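Local atomic coordinates of chorismate mutase (Corynebacterium glutamicum, PDB entry 5HUB), a protein that probably catalyses the pericyclic rearrangement of chorismate to prephenate in the shikimate pathway, as a small all-helical enzyme of the AroQ (type II) chorismate mutase family. Residues K33-I38 / G79-M84; Q65-E68 / G74-L77. All blocks are in the same frame, centred on the assembly; numbering follows the deposited sequence.

Interaction 1 of 2, residues K33-I38 / G79-M84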
loop_
_atom_site.group_PDB
_atom_site.type_symbol
_atom_site.label_atom_id
_atom_site.label_comp_id
_atom_site.label_asym_id
_atom_site.label_seq_id
_atom_site.Cartn_x
_atom_site.Cartn_y
_atom_site.Cartn_z
ATOM N N LYS A 33 0.911 7.000 5.203
ATOM C CA LYS A 33 0.650 8.312 5.748
ATOM C C LYS A 33 1.944 9.184 5.680
ATOM O O LYS A 33 1.885 10.381 5.306
ATOM C CB LYS A 33 0.152 8.205 7.168
ATOM C CG LYS A 33 -1.238 7.619 7.271
ATOM C CD LYS A 33 -1.648 7.541 8.756
ATOM C CE LYS A 33 -2.847 6.706 9.007
ATOM N NZ LYS A 33 -3.258 6.795 10.430
ATOM N N ARG A 34 3.058 8.616 6.104
ATOM C CA ARG A 34 4.332 9.362 6.092
ATOM C C ARG A 34 4.686 9.747 4.666
ATOM O O ARG A 34 5.081 10.934 4.412
ATOM C CB ARG A 34 5.443 8.524 6.689
ATOM C CG ARG A 34 5.518 8.520 8.209
ATOM C CD ARG A 34 6.727 7.773 8.743
ATOM N NE ARG A 34 6.504 6.344 8.742
ATOM C CZ ARG A 34 7.382 5.458 8.293
ATOM N NH1 ARG A 34 8.549 5.859 7.841
ATOM N NH2 ARG A 34 7.087 4.182 8.301
ATOM N N ARG A 35 4.616 8.847 3.717
ATOM C CA ARG A 35 4.919 9.127 2.283
ATOM C C ARG A 35 4.031 10.215 1.779
ATOM O O ARG A 35 4.566 11.143 1.079
ATOM C CB ARG A 35 4.622 7.815 1.495
ATOM C CG ARG A 35 5.161 7.892 0.068
ATOM C CD ARG A 35 4.338 6.999 -0.822
ATOM N NE ARG A 35 4.989 6.810 -2.091
ATOM C CZ ARG A 35 4.967 7.690 -3.089
ATOM N NH1 ARG A 35 5.706 7.448 -4.171
ATOM N NH2 ARG A 35 4.231 8.783 -2.997
ATOM N N THR A 36 2.758 10.223 2.121
ATOM C CA THR A 36 1.819 11.164 1.552
ATOM C C THR A 36 2.072 12.534 2.150
ATOM O O THR A 36 2.114 13.511 1.415
ATOM C CB THR A 36 0.416 10.661 1.817
ATOM O OG1 THR A 36 0.240 9.404 1.123
ATOM C CG2 THR A 36 -0.617 11.646 1.406
ATOM N N LYS A 37 2.380 12.635 3.424
ATOM C CA LYS A 37 2.697 13.899 4.069
ATOM C C LYS A 37 3.946 14.523 3.392
ATOM O O LYS A 37 3.967 15.723 3.098
ATOM C CB LYS A 37 2.942 13.692 5.557
ATOM C CG LYS A 37 3.086 14.994 6.318
ATOM C CD LYS A 37 3.046 14.768 7.814
ATOM C CE LYS A 37 4.425 14.437 8.321
ATOM N NZ LYS A 37 4.550 14.636 9.794
ATOM N N ILE A 38 4.985 13.734 3.198
ATOM C CA ILE A 38 6.212 14.248 2.541
ATOM C C ILE A 38 5.880 14.654 1.128
ATOM O O ILE A 38 6.317 15.764 0.681
ATOM C CB ILE A 38 7.302 13.198 2.516
ATOM C CG1 ILE A 38 7.791 12.930 3.906
ATOM C CG2 ILE A 38 8.499 13.691 1.660
ATOM C CD1 ILE A 38 8.639 11.707 4.073
ATOM N N GLY A 79 -0.473 3.933 -8.356
ATOM C CA GLY A 79 -1.461 4.943 -8.718
ATOM C C GLY A 79 -2.167 5.579 -7.538
ATOM O O GLY A 79 -2.339 6.770 -7.443
ATOM N N ILE A 80 -2.516 4.745 -6.550
ATOM C CA ILE A 80 -3.032 5.273 -5.315
ATOM C C ILE A 80 -2.061 6.230 -4.627
ATOM O O ILE A 80 -2.438 7.319 -4.184
ATOM C CB ILE A 80 -3.437 4.106 -4.340
ATOM C CG1 ILE A 80 -4.672 3.424 -4.891
ATOM C CG2 ILE A 80 -3.770 4.664 -2.969
ATOM C CD1 ILE A 80 -5.009 2.107 -4.145
ATOM N N LEU A 81 -0.831 5.790 -4.480
ATOM C CA LEU A 81 0.157 6.558 -3.747
ATOM C C LEU A 81 0.411 7.901 -4.480
ATOM O O LEU A 81 0.554 8.937 -3.871
ATOM C CB LEU A 81 1.428 5.770 -3.597
ATOM C CG LEU A 81 1.313 4.497 -2.779
ATOM C CD1 LEU A 81 2.639 3.762 -2.740
ATOM C CD2 LEU A 81 0.753 4.769 -1.405
ATOM N N LEU A 82 0.513 7.846 -5.817
ATOM C CA LEU A 82 0.702 9.062 -6.620
ATOM C C LEU A 82 -0.463 9.996 -6.485
ATOM O O LEU A 82 -0.242 11.218 -6.328
ATOM C CB LEU A 82 0.966 8.691 -8.067
ATOM C CG LEU A 82 2.284 7.959 -8.319
ATOM C CD1 LEU A 82 2.393 7.574 -9.794
ATOM C CD2 LEU A 82 3.497 8.835 -7.923
ATOM N N ARG A 83 -1.697 9.511 -6.560
ATOM C CA ARG A 83 -2.875 10.389 -6.326
ATOM C C ARG A 83 -2.880 11.015 -4.944
ATOM O O ARG A 83 -3.055 12.218 -4.787
ATOM C CB ARG A 83 -4.203 9.669 -6.530
ATOM C CG ARG A 83 -4.564 9.306 -7.953
ATOM C CD ARG A 83 -6.049 8.913 -8.057
ATOM N NE ARG A 83 -6.409 7.696 -7.340
ATOM C CZ ARG A 83 -6.213 6.447 -7.790
ATOM N NH1 ARG A 83 -6.564 5.465 -7.032
ATOM N NH2 ARG A 83 -5.607 6.174 -8.958
ATOM N N MET A 84 -2.617 10.210 -3.933
ATOM C CA MET A 84 -2.548 10.735 -2.587
ATOM C C MET A 84 -1.487 11.822 -2.385
ATOM O O MET A 84 -1.686 12.782 -1.613
ATOM C CB MET A 84 -2.272 9.610 -1.622
ATOM C CG MET A 84 -3.446 8.652 -1.426
ATOM S SD MET A 84 -3.101 7.302 -0.290
ATOM C CE MET A 84 -3.178 8.210 1.239
HETATM O O HOH W 1 1.716 9.237 -1.371
#
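In the all-helical type II chorismate mutase fold, the C-terminal part of the long helix 11-42 meets the last helix, 74-84, where R35 and T36 face L81 and M84. The long side chain of R35, extended from CG to NE, crosses that of L81 at about a right angle, and CB of L81 lies over one face of the guanidinium, 3.9 Å above its plane but off-centre, toward the edge of the group. L81 CD1 adds a contact of 3.9 Å to R35 NE. That nitrogen also forms a salt bridge with D25 of the second subunit, which ties this apolar cover to the dimer interface. Beside it T36 packs on M84. With CG2 anti to the backbone N (OG1 at chi1 -64°), the methyl reaches M84 O at 3.4 Å, while the bend of the methionine at chi3 (75°) places its CE 3.6 Å from T36 OG1. The hydroxyl is also hydrogen-bonded to V32 O, one turn earlier. No direct hydrogen bond joins the two segments; one water bridges them instead, accepting from R35 NH2 at 3.0 Å and donating both to T36 OG1 at 2.9 Å and to L81 O at 2.8 Å.

Interaction 2 of 2, residues Q65-E68 / G74-L77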
loop_
_atom_site.group_PDB
_atom_site.type_symbol
_atom_site.label_atom_id
_atom_site.label_comp_id
_atom_site.label_asym_id
_atom_site.label_seq_id
_atom_site.Cartn_x
_atom_site.Cartn_y
_atom_site.Cartn_z
ATOM N N GLN A 65 8.537 -0.034 -10.972
ATOM C CA GLN A 65 9.076 -0.675 -9.795
ATOM C C GLN A 65 7.997 -1.498 -9.077
ATOM O O GLN A 65 8.246 -2.637 -8.671
ATOM C CB GLN A 65 9.629 0.361 -8.817
ATOM C CG GLN A 65 10.050 -0.240 -7.455
ATOM C CD GLN A 65 10.497 0.809 -6.484
ATOM O OE1 GLN A 65 10.304 1.994 -6.719
ATOM N NE2 GLN A 65 11.107 0.397 -5.390
ATOM N N PHE A 66 6.854 -0.887 -8.867
ATOM C CA PHE A 66 5.777 -1.622 -8.139
ATOM C C PHE A 66 5.352 -2.836 -8.958
ATOM O O PHE A 66 5.171 -3.933 -8.370
ATOM C CB PHE A 66 4.623 -0.679 -7.860
ATOM C CG PHE A 66 4.796 0.162 -6.628
ATOM C CD1 PHE A 66 5.824 1.049 -6.486
ATOM C CD2 PHE A 66 3.951 -0.014 -5.543
ATOM C CE1 PHE A 66 5.987 1.808 -5.362
ATOM C CE2 PHE A 66 4.132 0.709 -4.387
ATOM C CZ PHE A 66 5.153 1.634 -4.299
ATOM N N ARG A 67 5.241 -2.752 -10.262
ATOM C CA ARG A 67 4.909 -3.899 -11.090
ATOM C C ARG A 67 5.961 -4.969 -10.945
ATOM O O ARG A 67 5.645 -6.162 -10.808
ATOM C CB ARG A 67 4.790 -3.465 -12.564
ATOM C CG ARG A 67 4.303 -4.620 -13.438
ATOM C CD ARG A 67 4.407 -4.359 -14.938
ATOM N NE ARG A 67 3.612 -3.197 -15.337
ATOM C CZ ARG A 67 4.097 -1.984 -15.623
ATOM N NH1 ARG A 67 5.411 -1.731 -15.627
ATOM N NH2 ARG A 67 3.260 -1.009 -15.956
ATOM N N GLU A 68 7.234 -4.608 -10.987
ATOM C CA GLU A 68 8.323 -5.591 -10.917
ATOM C C GLU A 68 8.336 -6.312 -9.568
ATOM O O GLU A 68 8.627 -7.512 -9.515
ATOM C CB GLU A 68 9.677 -4.944 -11.162
ATOM C CG GLU A 68 9.830 -4.580 -12.611
ATOM C CD GLU A 68 10.946 -3.578 -12.855
ATOM O OE1 GLU A 68 11.888 -3.466 -12.011
ATOM O OE2 GLU A 68 10.913 -2.920 -13.941
ATOM N N GLY A 74 0.726 -4.003 -8.947
ATOM C CA GLY A 74 1.706 -2.944 -8.691
ATOM C C GLY A 74 1.293 -1.583 -9.246
ATOM O O GLY A 74 1.326 -0.593 -8.565
ATOM N N PRO A 75 0.947 -1.534 -10.528
ATOM C CA PRO A 75 0.526 -0.255 -11.081
ATOM C C PRO A 75 -0.633 0.444 -10.364
ATOM O O PRO A 75 -0.633 1.665 -10.128
ATOM C CB PRO A 75 0.194 -0.606 -12.535
ATOM C CG PRO A 75 1.121 -1.717 -12.820
ATOM C CD PRO A 75 1.120 -2.568 -11.560
ATOM N N ALA A 76 -1.624 -0.344 -9.945
ATOM C CA ALA A 76 -2.725 0.231 -9.250
ATOM C C ALA A 76 -2.307 0.765 -7.861
ATOM O O ALA A 76 -2.756 1.823 -7.434
ATOM C CB ALA A 76 -3.806 -0.834 -9.076
ATOM N N LEU A 77 -1.475 0.019 -7.167
ATOM C CA LEU A 77 -1.010 0.465 -5.887
ATOM C C LEU A 77 -0.178 1.782 -6.024
ATOM O O LEU A 77 -0.366 2.740 -5.272
ATOM C CB LEU A 77 -0.185 -0.635 -5.203
ATOM C CG LEU A 77 0.551 -0.242 -3.904
ATOM C CD1 LEU A 77 -0.433 0.278 -2.866
ATOM C CD2 LEU A 77 1.320 -1.433 -3.353
#
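F66, on helix 49-70, points toward the first turn of helix 74-84, and its CB lies 3.4 Å from G74 O. CG stands anti to the carbonyl carbon (chi1 -84°), and the ring extends past G74 to L77. There the leucine meets the rim of the ring: L77 CD2 sits at the edge, in the ring plane, 3.7 Å from F66 CE2, and the two side chains cross at about a right angle. The same phenylalanine also packs on A78 and L81 of helix 74-84 and on L29 of the second subunit, while L77 touches L77 of that subunit, so this apolar patch runs on into the dimer interface. At R67 the backbones come close, the CA atoms of R67 and G74 being 4.1 Å apart; R67 N is 3.9 Å from G74 CA, an approach made possible by the missing side chain of the glycine. The arginine side chain then runs across the proline that follows. Its CB lies 3.9 Å from P75 CD, and a bend at chi3 (-60°) brings NE to 3.8 Å from P75 CG. The guanidinium thus touches the proline through CG alone, in van der Waals contact, while NH1 is hydrogen-bonded to N64 OD1 on the same helix. With no hydrogen bond or salt bridge across the two segments, the two helix ends meet here through shape and van der Waals contact: close backbones at G74, a buried aromatic-leucine contact, and an arginine crossing the proline on the solvent-exposed side.

How the interactions relate
From the N terminus, helix 11-42 supplies residues 33-38, a loop leads into helix 49-70 with residues 65-68, and a short turn opens helix 74-84, which carries both remaining segments. Interaction 2 closes the small loop of that turn, with five residues between its segments; interaction 1 closes a far larger one of forty residues, and interaction 2 is nested inside it. Helix 74-84 is therefore tied at its start to helix 49-70 and at its end to helix 11-42. The contact centres are about 14 Å apart, yet they meet where L81 CD1 packs 3.6 Å from F66 CZ. Both also reach the second subunit.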